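Local structure of hypothetical protein TM1553 (Thermotoga maritima, 1VRM) at residues S35-I39 against S180-N184; D104-L110 against A134-Y140; N122-P126 against Y239-D243; K167-D172 against E190-R196. The protein probably works as a flavin transferase that moves FMN from FAD onto target proteins, as characterised relatives of the ApbE family do. All coordinates share one frame; numbering follows the deposited sequence. Where two conformers were deposited one is given.

Contact 1: S35-I39 against S180-N184; sequences SSQKI and SFDEN
Lys38 and Asp182 bring the two backbones to 6.3 Å between their CA atoms, where the loop leaving strand 28-35 passes the end of helix 166-181, from whose conformation Asp182 is the first residue to depart. The hub is Ser36 OG, which is held by three bonds. Ser36 OG donates to Asp182 OD2 over a short 2.5 Å, meeting that oxygen on its anti side and 19° out of the carboxylate plane. Ser36 OG also accepts from the backbone N of Lys38 and, almost straight at 171°, from the N of Ile39 at 3.1 Å, so that an ST turn and an ST motif share one hydroxyl. Asp182 reaches the serine with CG anti to its backbone N (chi1 177°). Asp182 OD1 accepts from Asn184 N at 2.8 Å, closing an Asx turn on its own side of the contact. A water takes the N-H of Gln37 and donates to Asp182 OD2. The extended chain of Lys38 runs past the aspartate until Lys38 NZ makes a weak hydrogen bond of 3.3 Å with Phe181 O. A second water joins NZ to Glu183 N. Ile39 adds the apolar part: Ile39 CG2 stands 3.9 Å from Phe181 CD1, and both side chains also rest on Ile44 of helix 41-58. The chemistry is that of two side-chain-closed turns joined by one short bond, while the lysine ammonium would probably add a mild attraction to the carbonyl end of the helix.

Contact 2: D104-L110 against A134-Y140; sequences DPTVGRL and ALKHTGY
The guanidinium of Arg109 and the ring of His137 lie almost parallel, their planes 4° apart, yet shifted so that His137 CB, 3.6 Å from Arg109 NH1, sits over one guanidinium face. Lys136 CB covers a face of the imidazole. Both polar ends are anchored elsewhere, Arg109 NH1 on Gly157 O and His137 on Glu133 and Asn156. The Tyr140 ring is met at its edge, in plane, by Asp104 OD2, 3.6 Å from Tyr140 CD1. Asp104 OD2 uses its syn lone pair to accept from Tyr140 N at 2.9 Å. Its twin, OD1, takes the N and the hydroxyl of Thr106 from one face, the N-H closing an Asx turn. Thr106 OG1, set between its backbone N and carbonyl carbon (chi1 65°), can at once donate to Asp104 OD1 at 2.6 Å and accept from Gly139 N at 2.8 Å. With Asp104 replaced by an alanine, Tyr140 N and Thr106 N are likely to lose their acceptor, and the Thr106 hydroxyl to be set free to turn away from Gly139. A water bridges Thr106 O, Leu110 N and Thr138 OG1, beside the apolar approach of Leu110 CD2 to Ala134 CB at 3.7 Å. The contact thus ties the start of helix 108-114 to the turn after helix 128-135, while Pro105 and Tyr140 lean together on helix 83-98.

Contact 3: N122-P126 against Y239-D243; sequences NLRVP and YFVVD
Arg124, which touches Phe240 through its backbone, sends its side chain out of the contact, where NH2 forms a salt bridge with Glu130 OE2, while Arg124 O lies 3.5 Å from Phe240 CZ. No hydrogen bond crosses between 122-126 and 239-243, and the ring of Phe240 carries the contact. Leu123 CB stands over the centre of one face, 4.0 Å from the centroid of the Phe240 ring and 8° off the normal, a clear CH-pi contact. Leu123 CD2 continues along the ring to Phe240 CD1 at 3.7 Å, the two side chains sliding past each other in opposite directions. Phe240 CG sits between its backbone N and carbonyl carbon (chi1 69°), a torsion that turns the ring so that one face lies under Leu123 CB. Val125 N lies near the ring plane, at the edge, and Val125 CG2 is a looser 4.3 Å from Val242 CG2. Were a small alanine to stand in for Phe240, Leu123 would lose its cover and a gap would probably open between loop and strand. Phe240 also rests on Trp114 of helix 108-114, while Tyr247, on the partner strand 245-248, meets Phe240, Val125 and Val242, so that the two-stranded hairpin leans against the loop joining helices 108-114 and 128-135.

Contact 4: K167-D172 against E190-R196; sequences KGYALD and EAGGDVR
A beta hairpin, strands 186-191 and 194-197 joined by the type I' turn Ala191-Asp194, packs on helix 166-181; the axis of helix segment 167-172 passes 8.3 Å from that of strand 194-196, inclined to it by 23°. Between them, Leu171 CD1 reaches Asp194 CB at 3.5 Å, Leu171 CD2 reaches Ala191 CB at 4.1 Å, and Leu171 CB abuts Arg196 CB. Beside the turn, Lys167 lays its CD 3.6 Å from Ala191 O and its CE 3.4 Å from Asp194 OD2. The bends at chi3 and chi4 leave Lys167 NZ 4.6 Å from Asp194 OD2, near but beyond a salt bridge. Asp194 OD1 accepts from Thr232 N, while OD2 has a weak hydrogen bond with an unidentified bound molecule and lies close to a second carboxylate, that of Asp276 on helix 272-296, which Lys167 also touches. At the other end Arg196 starts out with CG anti to its N (chi1 -176°), bends at chi2, and gives NE to Asp172 OD1 at 2.8 Å. This salt bridge is end-on: the bond runs nearly along the C-O axis, and the carboxylate stands 88° to the guanidinium plane. Asp172 is gripped from elsewhere too, OD2 by Thr273 and OD1 by Ala272 N, while Arg196 NH1 holds Gly228 O. The shared carboxylate therefore couples helix 166-181, the hairpin and the start of helix 272-296, whose N-terminal end would probably stabilise its negative charge.

Helix 166-181 joins contacts 1 and 4: its body supports the hairpin in contact 4 and its end is fastened at the surface in contact 1, with centres 20 Å apart. Helix 108-114 begins in contact 2, and the loop after it carries contact 3; the two come within about 6 Å at their nearest atoms. The two pairs are well separated, contacts 1 and 3 lying 46 Å apart between centres, on opposite sides of the chain's centre. Between them, contacts 2 and 4 approach to about 12 Å at nearest atoms; the backbone N of Asp104 and, weakly, Asp194 OD2 bond to unidentified material, probably from crystallisation, which may still mark a pocket.

Contact 1: S35-I39 against S180-N184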
loop_
_atom_site.group_PDB
_atom_site.type_symbol
_atom_site.label_atom_id
_atom_site.label_comp_id
_atom_site.label_asym_id
_atom_site.label_seq_id
_atom_site.Cartn_x
_atom_site.Cartn_y
_atom_site.Cartn_z
ATOM N N SER A 35 -14.602 9.985 -16.524
ATOM C CA SER A 35 -15.616 10.660 -17.351
ATOM C C SER A 35 -15.827 12.064 -16.825
ATOM O O SER A 35 -15.918 12.265 -15.632
ATOM C CB SER A 35 -16.914 9.883 -17.334
ATOM O OG SER A 35 -17.973 10.585 -18.013
ATOM N N SER A 36 -15.916 13.035 -17.738
ATOM C CA SER A 36 -16.233 14.419 -17.397
ATOM C C SER A 36 -16.864 15.081 -18.601
ATOM O O SER A 36 -16.386 14.877 -19.709
ATOM C CB SER A 36 -15.008 15.214 -16.969
ATOM O OG SER A 36 -15.302 16.600 -16.763
ATOM N N GLN A 37 -17.909 15.885 -18.372
ATOM C CA GLN A 37 -18.476 16.758 -19.426
ATOM C C GLN A 37 -17.908 18.158 -19.336
ATOM O O GLN A 37 -18.198 18.989 -20.199
ATOM C CB GLN A 37 -20.007 16.829 -19.290
ATOM C CG GLN A 37 -20.702 15.582 -19.702
ATOM C CD GLN A 37 -22.199 15.839 -20.002
ATOM O OE1 GLN A 37 -22.677 16.992 -19.929
ATOM N NE2 GLN A 37 -22.924 14.779 -20.364
ATOM N N LYS A 38 -17.106 18.435 -18.325
ATOM C CA LYS A 38 -16.564 19.764 -18.107
ATOM C C LYS A 38 -15.168 19.974 -18.686
ATOM O O LYS A 38 -14.870 21.029 -19.270
ATOM C CB LYS A 38 -16.549 20.075 -16.637
ATOM C CG LYS A 38 -16.148 21.470 -16.278
ATOM C CD LYS A 38 -15.945 21.585 -14.769
ATOM C CE LYS A 38 -15.466 22.930 -14.358
ATOM N NZ LYS A 38 -15.096 22.893 -12.920
ATOM N N ILE A 39 -14.318 18.977 -18.484
ATOM C CA ILE A 39 -12.913 19.002 -18.894
ATOM C C ILE A 39 -12.651 17.714 -19.668
ATOM O O ILE A 39 -13.131 16.671 -19.283
ATOM C CB ILE A 39 -12.006 19.029 -17.648
ATOM C CG1 ILE A 39 -12.222 20.289 -16.799
ATOM C CG2 ILE A 39 -10.519 18.882 -18.028
ATOM C CD1 ILE A 39 -11.871 21.552 -17.546
ATOM N N SER A 180 -10.815 18.143 -8.553
ATOM C CA SER A 180 -10.350 19.548 -8.672
ATOM C C SER A 180 -10.602 20.090 -10.093
ATOM O O SER A 180 -10.932 21.259 -10.290
ATOM C CB SER A 180 -8.852 19.654 -8.355
ATOM O OG SER A 180 -8.564 19.500 -6.974
ATOM N N PHE A 181 -10.448 19.237 -11.104
ATOM C CA PHE A 181 -10.824 19.589 -12.474
ATOM C C PHE A 181 -12.315 19.713 -12.641
ATOM O O PHE A 181 -12.814 20.604 -13.324
ATOM C CB PHE A 181 -10.330 18.557 -13.493
ATOM C CG PHE A 181 -8.895 18.729 -13.855
ATOM C CD1 PHE A 181 -8.506 19.703 -14.781
ATOM C CD2 PHE A 181 -7.916 17.910 -13.310
ATOM C CE1 PHE A 181 -7.178 19.863 -15.145
ATOM C CE2 PHE A 181 -6.592 18.066 -13.691
ATOM C CZ PHE A 181 -6.234 19.047 -14.590
ATOM N N ASP A 182 -13.022 18.766 -12.056
ATOM C CA ASP A 182 -14.475 18.712 -12.225
ATOM C C ASP A 182 -15.056 18.031 -11.014
ATOM O O ASP A 182 -14.928 16.823 -10.878
ATOM C CB ASP A 182 -14.813 17.877 -13.462
ATOM C CG ASP A 182 -16.309 17.688 -13.689
ATOM O OD1 ASP A 182 -17.153 18.206 -12.879
ATOM O OD2 ASP A 182 -16.657 16.977 -14.693
ATOM N N GLU A 183 -15.758 18.787 -10.178
ATOM C CA GLU A 183 -16.351 18.200 -8.960
ATOM C C GLU A 183 -17.312 17.057 -9.213
ATOM O O GLU A 183 -17.564 16.236 -8.299
ATOM C CB GLU A 183 -17.034 19.259 -8.099
ATOM C CG GLU A 183 -18.236 19.933 -8.791
ATOM C CD GLU A 183 -18.816 21.181 -8.082
ATOM O OE1 GLU A 183 -18.239 21.749 -7.151
ATOM O OE2 GLU A 183 -19.866 21.641 -8.549
ATOM N N ASN A 184 -17.807 16.985 -10.439
ATOM C CA ASN A 184 -18.782 15.953 -10.827
ATOM C C ASN A 184 -18.203 14.855 -11.710
ATOM O O ASN A 184 -18.948 14.088 -12.257
ATOM C CB ASN A 184 -20.002 16.599 -11.429
ATOM C CG ASN A 184 -20.706 17.508 -10.416
ATOM O OD1 ASN A 184 -20.739 17.186 -9.228
ATOM N ND2 ASN A 184 -21.254 18.604 -10.866
HETATM O O HOH W 1 -18.942 16.452 -15.806
HETATM O O HOH W 2 -15.787 21.588 -10.617
#

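Contact 2: D104-L110 against A134-Y140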
loop_
_atom_site.group_PDB
_atom_site.type_symbol
_atom_site.label_atom_id
_atom_site.label_comp_id
_atom_site.label_asym_id
_atom_site.label_seq_id
_atom_site.Cartn_x
_atom_site.Cartn_y
_atom_site.Cartn_z
ATOM N N ASP A 104 4.878 -1.268 9.339
ATOM C CA ASP A 104 5.973 -0.448 9.807
ATOM C C ASP A 104 6.782 0.027 8.613
ATOM O O ASP A 104 7.350 -0.807 7.926
ATOM C CB ASP A 104 6.827 -1.261 10.743
ATOM C CG ASP A 104 7.830 -0.412 11.520
ATOM O OD1 ASP A 104 8.291 0.567 10.928
ATOM O OD2 ASP A 104 8.145 -0.691 12.727
ATOM N N PRO A 105 6.855 1.354 8.402
ATOM C CA PRO A 105 7.570 1.884 7.256
ATOM C C PRO A 105 9.088 1.817 7.439
ATOM O O PRO A 105 9.803 2.252 6.569
ATOM C CB PRO A 105 7.074 3.320 7.180
ATOM C CG PRO A 105 6.846 3.699 8.549
ATOM C CD PRO A 105 6.299 2.452 9.214
ATOM N N THR A 106 9.591 1.276 8.536
ATOM C CA THR A 106 11.029 1.107 8.684
ATOM C C THR A 106 11.537 -0.319 8.417
ATOM O O THR A 106 12.563 -0.733 8.920
ATOM C CB THR A 106 11.502 1.572 10.061
ATOM O OG1 THR A 106 10.921 0.718 11.052
ATOM C CG2 THR A 106 11.102 3.044 10.321
ATOM N N VAL A 107 10.804 -1.049 7.593
ATOM C CA VAL A 107 11.303 -2.325 7.056
ATOM C C VAL A 107 12.396 -2.144 5.985
ATOM O O VAL A 107 12.833 -3.130 5.402
ATOM C CB VAL A 107 10.138 -3.193 6.465
ATOM C CG1 VAL A 107 9.227 -3.716 7.584
ATOM C CG2 VAL A 107 9.356 -2.421 5.483
ATOM N N GLY A 108 12.889 -0.921 5.735
ATOM C CA GLY A 108 13.835 -0.699 4.686
ATOM C C GLY A 108 15.106 -1.528 4.802
ATOM O O GLY A 108 15.569 -2.098 3.829
ATOM N N ARG A 109 15.733 -1.575 6.000
ATOM C CA ARG A 109 16.955 -2.348 6.142
ATOM C C ARG A 109 16.726 -3.840 5.839
ATOM O O ARG A 109 17.591 -4.503 5.272
ATOM C CB ARG A 109 17.603 -2.191 7.521
ATOM C CG ARG A 109 18.194 -0.823 7.798
ATOM C CD ARG A 109 19.417 -0.494 7.038
ATOM N NE ARG A 109 20.499 -1.401 7.384
ATOM C CZ ARG A 109 21.357 -1.248 8.415
ATOM N NH1 ARG A 109 21.260 -0.216 9.222
ATOM N NH2 ARG A 109 22.351 -2.127 8.585
ATOM N N LEU A 110 15.584 -4.368 6.272
ATOM C CA LEU A 110 15.272 -5.764 5.998
ATOM C C LEU A 110 15.000 -6.001 4.497
ATOM O O LEU A 110 15.498 -6.980 3.931
ATOM C CB LEU A 110 14.068 -6.224 6.833
ATOM C CG LEU A 110 14.348 -6.484 8.299
ATOM C CD1 LEU A 110 13.044 -6.464 9.040
ATOM C CD2 LEU A 110 15.079 -7.831 8.480
ATOM N N ALA A 134 19.616 -7.249 11.610
ATOM C CA ALA A 134 18.853 -6.218 10.927
ATOM C C ALA A 134 17.626 -5.749 11.715
ATOM O O ALA A 134 17.175 -4.608 11.580
ATOM C CB ALA A 134 18.430 -6.677 9.528
ATOM N N LEU A 135 17.071 -6.621 12.563
ATOM C CA LEU A 135 15.923 -6.226 13.424
ATOM C C LEU A 135 16.311 -5.132 14.415
ATOM O O LEU A 135 15.462 -4.330 14.805
ATOM C CB LEU A 135 15.376 -7.431 14.199
ATOM C CG LEU A 135 14.522 -8.375 13.363
ATOM C CD1 LEU A 135 14.199 -9.564 14.222
ATOM C CD2 LEU A 135 13.254 -7.681 12.858
ATOM N N LYS A 136 17.590 -5.052 14.795
ATOM C CA LYS A 136 18.061 -3.936 15.637
ATOM C C LYS A 136 18.007 -2.612 14.884
ATOM O O LYS A 136 18.098 -1.541 15.484
ATOM C CB LYS A 136 19.495 -4.141 16.091
ATOM C CG LYS A 136 19.745 -5.455 16.797
ATOM C CD LYS A 136 21.136 -5.498 17.371
ATOM C CE LYS A 136 21.378 -6.745 18.210
ATOM N NZ LYS A 136 21.439 -7.932 17.340
ATOM N N HIS A 137 17.942 -2.707 13.564
ATOM C CA HIS A 137 17.878 -1.537 12.671
ATOM C C HIS A 137 16.547 -1.456 11.964
ATOM O O HIS A 137 16.488 -1.029 10.801
ATOM C CB HIS A 137 19.036 -1.600 11.695
ATOM C CG HIS A 137 20.314 -1.966 12.365
ATOM N ND1 HIS A 137 20.835 -1.224 13.413
ATOM C CD2 HIS A 137 21.098 -3.060 12.246
ATOM C CE1 HIS A 137 21.894 -1.854 13.893
ATOM N NE2 HIS A 137 22.087 -2.958 13.189
ATOM N N THR A 138 15.504 -1.812 12.730
ATOM C CA THR A 138 14.103 -1.834 12.266
ATOM C C THR A 138 13.284 -1.298 13.414
ATOM O O THR A 138 13.612 -1.583 14.537
ATOM C CB THR A 138 13.670 -3.285 11.996
ATOM O OG1 THR A 138 14.565 -3.858 11.025
ATOM C CG2 THR A 138 12.224 -3.374 11.478
ATOM N N GLY A 139 12.265 -0.498 13.124
ATOM C CA GLY A 139 11.297 -0.098 14.169
ATOM C C GLY A 139 10.897 1.358 13.985
ATOM O O GLY A 139 11.771 2.250 13.968
ATOM N N TYR A 140 9.591 1.608 13.874
ATOM C CA TYR A 140 9.124 2.983 13.550
ATOM C C TYR A 140 9.488 4.018 14.587
ATOM O O TYR A 140 9.550 5.211 14.286
ATOM C CB TYR A 140 7.614 3.037 13.325
ATOM C CG TYR A 140 6.796 2.820 14.555
ATOM C CD1 TYR A 140 6.566 1.533 15.049
ATOM C CD2 TYR A 140 6.227 3.902 15.236
ATOM C CE1 TYR A 140 5.769 1.326 16.197
ATOM C CE2 TYR A 140 5.473 3.705 16.386
ATOM C CZ TYR A 140 5.252 2.428 16.845
ATOM O OH TYR A 140 4.486 2.253 17.982
HETATM O O HOH W 3 15.112 -0.167 8.641
HETATM O O HOH W 4 14.129 -3.089 8.424
#

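Contact 3: N122-P126 against Y239-D243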
loop_
_atom_site.group_PDB
_atom_site.type_symbol
_atom_site.label_atom_id
_atom_site.label_comp_id
_atom_site.label_asym_id
_atom_site.label_seq_id
_atom_site.Cartn_x
_atom_site.Cartn_y
_atom_site.Cartn_z
ATOM N N ASN A 122 20.458 -9.793 -6.416
ATOM C CA ASN A 122 20.541 -9.611 -4.952
ATOM C C ASN A 122 19.449 -10.338 -4.163
ATOM O O ASN A 122 19.557 -10.468 -2.942
ATOM C CB ASN A 122 20.499 -8.142 -4.550
ATOM C CG ASN A 122 21.518 -7.315 -5.275
ATOM O OD1 ASN A 122 21.235 -6.190 -5.719
ATOM N ND2 ASN A 122 22.714 -7.864 -5.415
ATOM N N LEU A 123 18.406 -10.821 -4.826
ATOM C CA LEU A 123 17.360 -11.526 -4.092
ATOM C C LEU A 123 17.966 -12.780 -3.459
ATOM O O LEU A 123 18.586 -13.596 -4.134
ATOM C CB LEU A 123 16.185 -11.904 -4.986
ATOM C CG LEU A 123 15.337 -10.744 -5.498
ATOM C CD1 LEU A 123 14.510 -11.248 -6.683
ATOM C CD2 LEU A 123 14.464 -10.168 -4.401
ATOM N N ARG A 124 17.801 -12.923 -2.149
ATOM C CA ARG A 124 18.395 -14.030 -1.422
ATOM C C ARG A 124 17.707 -14.226 -0.098
ATOM O O ARG A 124 17.038 -13.328 0.375
ATOM C CB ARG A 124 19.898 -13.794 -1.189
ATOM C CG ARG A 124 20.218 -12.689 -0.239
ATOM C CD ARG A 124 21.686 -12.482 -0.143
ATOM N NE ARG A 124 21.909 -11.385 0.759
ATOM C CZ ARG A 124 22.225 -11.518 2.038
ATOM N NH1 ARG A 124 22.440 -12.695 2.591
ATOM N NH2 ARG A 124 22.357 -10.420 2.766
ATOM N N VAL A 125 17.900 -15.402 0.492
ATOM C CA VAL A 125 17.456 -15.695 1.835
ATOM C C VAL A 125 18.614 -15.397 2.785
ATOM O O VAL A 125 19.611 -16.128 2.785
ATOM C CB VAL A 125 17.013 -17.171 2.020
ATOM C CG1 VAL A 125 16.487 -17.428 3.385
ATOM C CG2 VAL A 125 15.967 -17.573 0.914
ATOM N N PRO A 126 18.514 -14.317 3.561
ATOM C CA PRO A 126 19.582 -13.990 4.489
ATOM C C PRO A 126 19.626 -15.011 5.606
ATOM O O PRO A 126 18.633 -15.660 5.885
ATOM C CB PRO A 126 19.161 -12.606 5.031
ATOM C CG PRO A 126 18.129 -12.084 4.050
ATOM C CD PRO A 126 17.413 -13.332 3.667
ATOM N N TYR A 239 7.408 -11.636 -5.201
ATOM C CA TYR A 239 8.057 -12.787 -4.593
ATOM C C TYR A 239 9.122 -13.413 -5.485
ATOM O O TYR A 239 9.151 -13.217 -6.691
ATOM C CB TYR A 239 7.042 -13.879 -4.214
ATOM C CG TYR A 239 6.406 -14.636 -5.370
ATOM C CD1 TYR A 239 5.238 -14.173 -5.965
ATOM C CD2 TYR A 239 6.950 -15.842 -5.849
ATOM C CE1 TYR A 239 4.638 -14.891 -7.010
ATOM C CE2 TYR A 239 6.374 -16.549 -6.869
ATOM C CZ TYR A 239 5.220 -16.071 -7.456
ATOM O OH TYR A 239 4.656 -16.801 -8.487
ATOM N N PHE A 240 9.962 -14.206 -4.837
ATOM C CA PHE A 240 10.947 -15.051 -5.514
ATOM C C PHE A 240 10.870 -16.440 -4.856
ATOM O O PHE A 240 10.259 -16.599 -3.842
ATOM C CB PHE A 240 12.349 -14.423 -5.530
ATOM C CG PHE A 240 13.018 -14.341 -4.198
ATOM C CD1 PHE A 240 12.766 -13.277 -3.323
ATOM C CD2 PHE A 240 13.976 -15.287 -3.825
ATOM C CE1 PHE A 240 13.404 -13.221 -2.106
ATOM C CE2 PHE A 240 14.601 -15.231 -2.619
ATOM C CZ PHE A 240 14.368 -14.183 -1.773
ATOM N N VAL A 241 11.506 -17.414 -5.481
ATOM C CA VAL A 241 11.447 -18.806 -5.027
ATOM C C VAL A 241 12.875 -19.305 -4.967
ATOM O O VAL A 241 13.682 -19.081 -5.908
ATOM C CB VAL A 241 10.624 -19.625 -6.051
ATOM C CG1 VAL A 241 10.701 -21.075 -5.768
ATOM C CG2 VAL A 241 9.148 -19.101 -6.087
ATOM N N VAL A 242 13.182 -19.977 -3.848
ATOM C CA VAL A 242 14.466 -20.630 -3.657
ATOM C C VAL A 242 14.158 -21.960 -3.063
ATOM O O VAL A 242 13.447 -22.049 -2.080
ATOM C CB VAL A 242 15.403 -19.852 -2.699
ATOM C CG1 VAL A 242 16.714 -20.648 -2.456
ATOM C CG2 VAL A 242 15.697 -18.500 -3.275
ATOM N N ASP A 243 14.623 -23.021 -3.739
ATOM C CA ASP A 243 14.410 -24.409 -3.266
ATOM C C ASP A 243 12.980 -24.722 -2.931
ATOM O O ASP A 243 12.691 -25.318 -1.893
ATOM C CB ASP A 243 15.302 -24.727 -2.069
ATOM C CG ASP A 243 16.775 -24.595 -2.393
ATOM O OD1 ASP A 243 17.156 -24.840 -3.570
ATOM O OD2 ASP A 243 17.552 -24.243 -1.472
#

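Contact 4: K167-D172 against E190-R196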
loop_
_atom_site.group_PDB
_atom_site.type_symbol
_atom_site.label_atom_id
_atom_site.label_comp_id
_atom_site.label_asym_id
_atom_site.label_seq_id
_atom_site.Cartn_x
_atom_site.Cartn_y
_atom_site.Cartn_z
ATOM N N LYS A 167 0.960 3.575 -2.747
ATOM C CA LYS A 167 -0.105 3.406 -3.743
ATOM C C LYS A 167 -1.400 4.035 -3.257
ATOM O O LYS A 167 -2.058 4.765 -3.995
ATOM C CB LYS A 167 -0.351 1.946 -4.146
ATOM C CG LYS A 167 0.747 1.302 -4.999
ATOM C CD LYS A 167 0.267 -0.054 -5.537
ATOM C CE LYS A 167 0.151 -1.094 -4.476
ATOM N NZ LYS A 167 1.506 -1.439 -3.944
ATOM N N GLY A 168 -1.779 3.783 -1.992
ATOM C CA GLY A 168 -2.974 4.370 -1.438
ATOM C C GLY A 168 -2.928 5.882 -1.444
ATOM O O GLY A 168 -3.908 6.574 -1.758
ATOM N N TYR A 169 -1.794 6.410 -1.016
ATOM C CA TYR A 169 -1.605 7.848 -1.016
ATOM C C TYR A 169 -1.801 8.437 -2.428
ATOM O O TYR A 169 -2.541 9.408 -2.604
ATOM C CB TYR A 169 -0.211 8.142 -0.483
ATOM C CG TYR A 169 0.131 9.603 -0.590
ATOM C CD1 TYR A 169 -0.549 10.528 0.173
ATOM C CD2 TYR A 169 1.095 10.075 -1.466
ATOM C CE1 TYR A 169 -0.281 11.879 0.090
ATOM C CE2 TYR A 169 1.361 11.457 -1.567
ATOM C CZ TYR A 169 0.692 12.331 -0.788
ATOM O OH TYR A 169 0.923 13.710 -0.850
ATOM N N ALA A 170 -1.117 7.831 -3.398
ATOM C CA ALA A 170 -1.203 8.272 -4.810
ATOM C C ALA A 170 -2.659 8.168 -5.288
ATOM O O ALA A 170 -3.157 9.060 -6.026
ATOM C CB ALA A 170 -0.329 7.461 -5.657
ATOM N N LEU A 171 -3.341 7.100 -4.896
ATOM C CA LEU A 171 -4.726 6.915 -5.334
ATOM C C LEU A 171 -5.642 7.981 -4.759
ATOM O O LEU A 171 -6.545 8.439 -5.431
ATOM C CB LEU A 171 -5.271 5.534 -5.019
ATOM C CG LEU A 171 -4.575 4.447 -5.855
ATOM C CD1 LEU A 171 -4.893 3.063 -5.274
ATOM C CD2 LEU A 171 -4.945 4.501 -7.300
ATOM N N ASP A 172 -5.466 8.292 -3.488
ATOM C CA ASP A 172 -6.248 9.349 -2.867
ATOM C C ASP A 172 -5.958 10.706 -3.561
ATOM O O ASP A 172 -6.877 11.452 -3.843
ATOM C CB ASP A 172 -5.988 9.417 -1.378
ATOM C CG ASP A 172 -6.624 8.250 -0.636
ATOM O OD1 ASP A 172 -7.613 7.647 -1.178
ATOM O OD2 ASP A 172 -6.118 7.910 0.474
ATOM N N GLU A 190 -6.805 2.795 -10.415
ATOM C CA GLU A 190 -6.335 1.498 -9.923
ATOM C C GLU A 190 -4.819 1.503 -10.024
ATOM O O GLU A 190 -4.255 2.033 -10.987
ATOM C CB GLU A 190 -6.918 0.396 -10.788
ATOM C CG GLU A 190 -6.651 -0.986 -10.325
ATOM C CD GLU A 190 -7.343 -2.020 -11.211
ATOM O OE1 GLU A 190 -8.107 -1.618 -12.117
ATOM O OE2 GLU A 190 -7.105 -3.230 -10.996
ATOM N N ALA A 191 -4.183 0.916 -9.017
ATOM C CA ALA A 191 -2.737 0.694 -9.048
ATOM C C ALA A 191 -2.502 -0.634 -8.392
ATOM O O ALA A 191 -2.835 -0.826 -7.228
ATOM C CB ALA A 191 -2.001 1.804 -8.362
ATOM N N GLY A 192 -1.985 -1.568 -9.163
ATOM C CA GLY A 192 -1.653 -2.885 -8.645
ATOM C C GLY A 192 -2.771 -3.503 -7.829
ATOM O O GLY A 192 -2.553 -4.018 -6.705
ATOM N N GLY A 193 -3.972 -3.457 -8.341
ATOM C CA GLY A 193 -5.049 -4.129 -7.524
ATOM C C GLY A 193 -5.501 -3.412 -6.211
ATOM O O GLY A 193 -6.062 -3.999 -5.239
ATOM N N ASP A 194 -5.145 -2.152 -6.112
ATOM C CA ASP A 194 -5.772 -1.194 -5.184
ATOM C C ASP A 194 -6.628 -0.271 -6.050
ATOM O O ASP A 194 -6.209 0.131 -7.139
ATOM C CB ASP A 194 -4.744 -0.380 -4.446
ATOM C CG ASP A 194 -3.839 -1.244 -3.516
ATOM O OD1 ASP A 194 -4.111 -2.459 -3.373
ATOM O OD2 ASP A 194 -2.875 -0.676 -2.949
ATOM N N VAL A 195 -7.796 0.140 -5.562
ATOM C CA VAL A 195 -8.705 0.967 -6.328
ATOM C C VAL A 195 -9.275 2.098 -5.462
ATOM O O VAL A 195 -9.621 1.883 -4.266
ATOM C CB VAL A 195 -9.893 0.122 -6.849
ATOM C CG1 VAL A 195 -10.863 0.980 -7.636
ATOM C CG2 VAL A 195 -9.412 -1.047 -7.755
ATOM N N ARG A 196 -9.329 3.292 -6.030
ATOM C CA ARG A 196 -10.038 4.429 -5.424
ATOM C C ARG A 196 -11.129 4.904 -6.397
ATOM O O ARG A 196 -10.851 5.147 -7.566
ATOM C CB ARG A 196 -9.096 5.563 -5.104
ATOM C CG ARG A 196 -9.717 6.706 -4.396
ATOM C CD ARG A 196 -10.038 6.348 -2.957
ATOM N NE ARG A 196 -10.217 7.509 -2.136
ATOM C CZ ARG A 196 -11.388 7.973 -1.834
ATOM N NH1 ARG A 196 -12.430 7.398 -2.336
ATOM N NH2 ARG A 196 -11.505 9.046 -1.111
#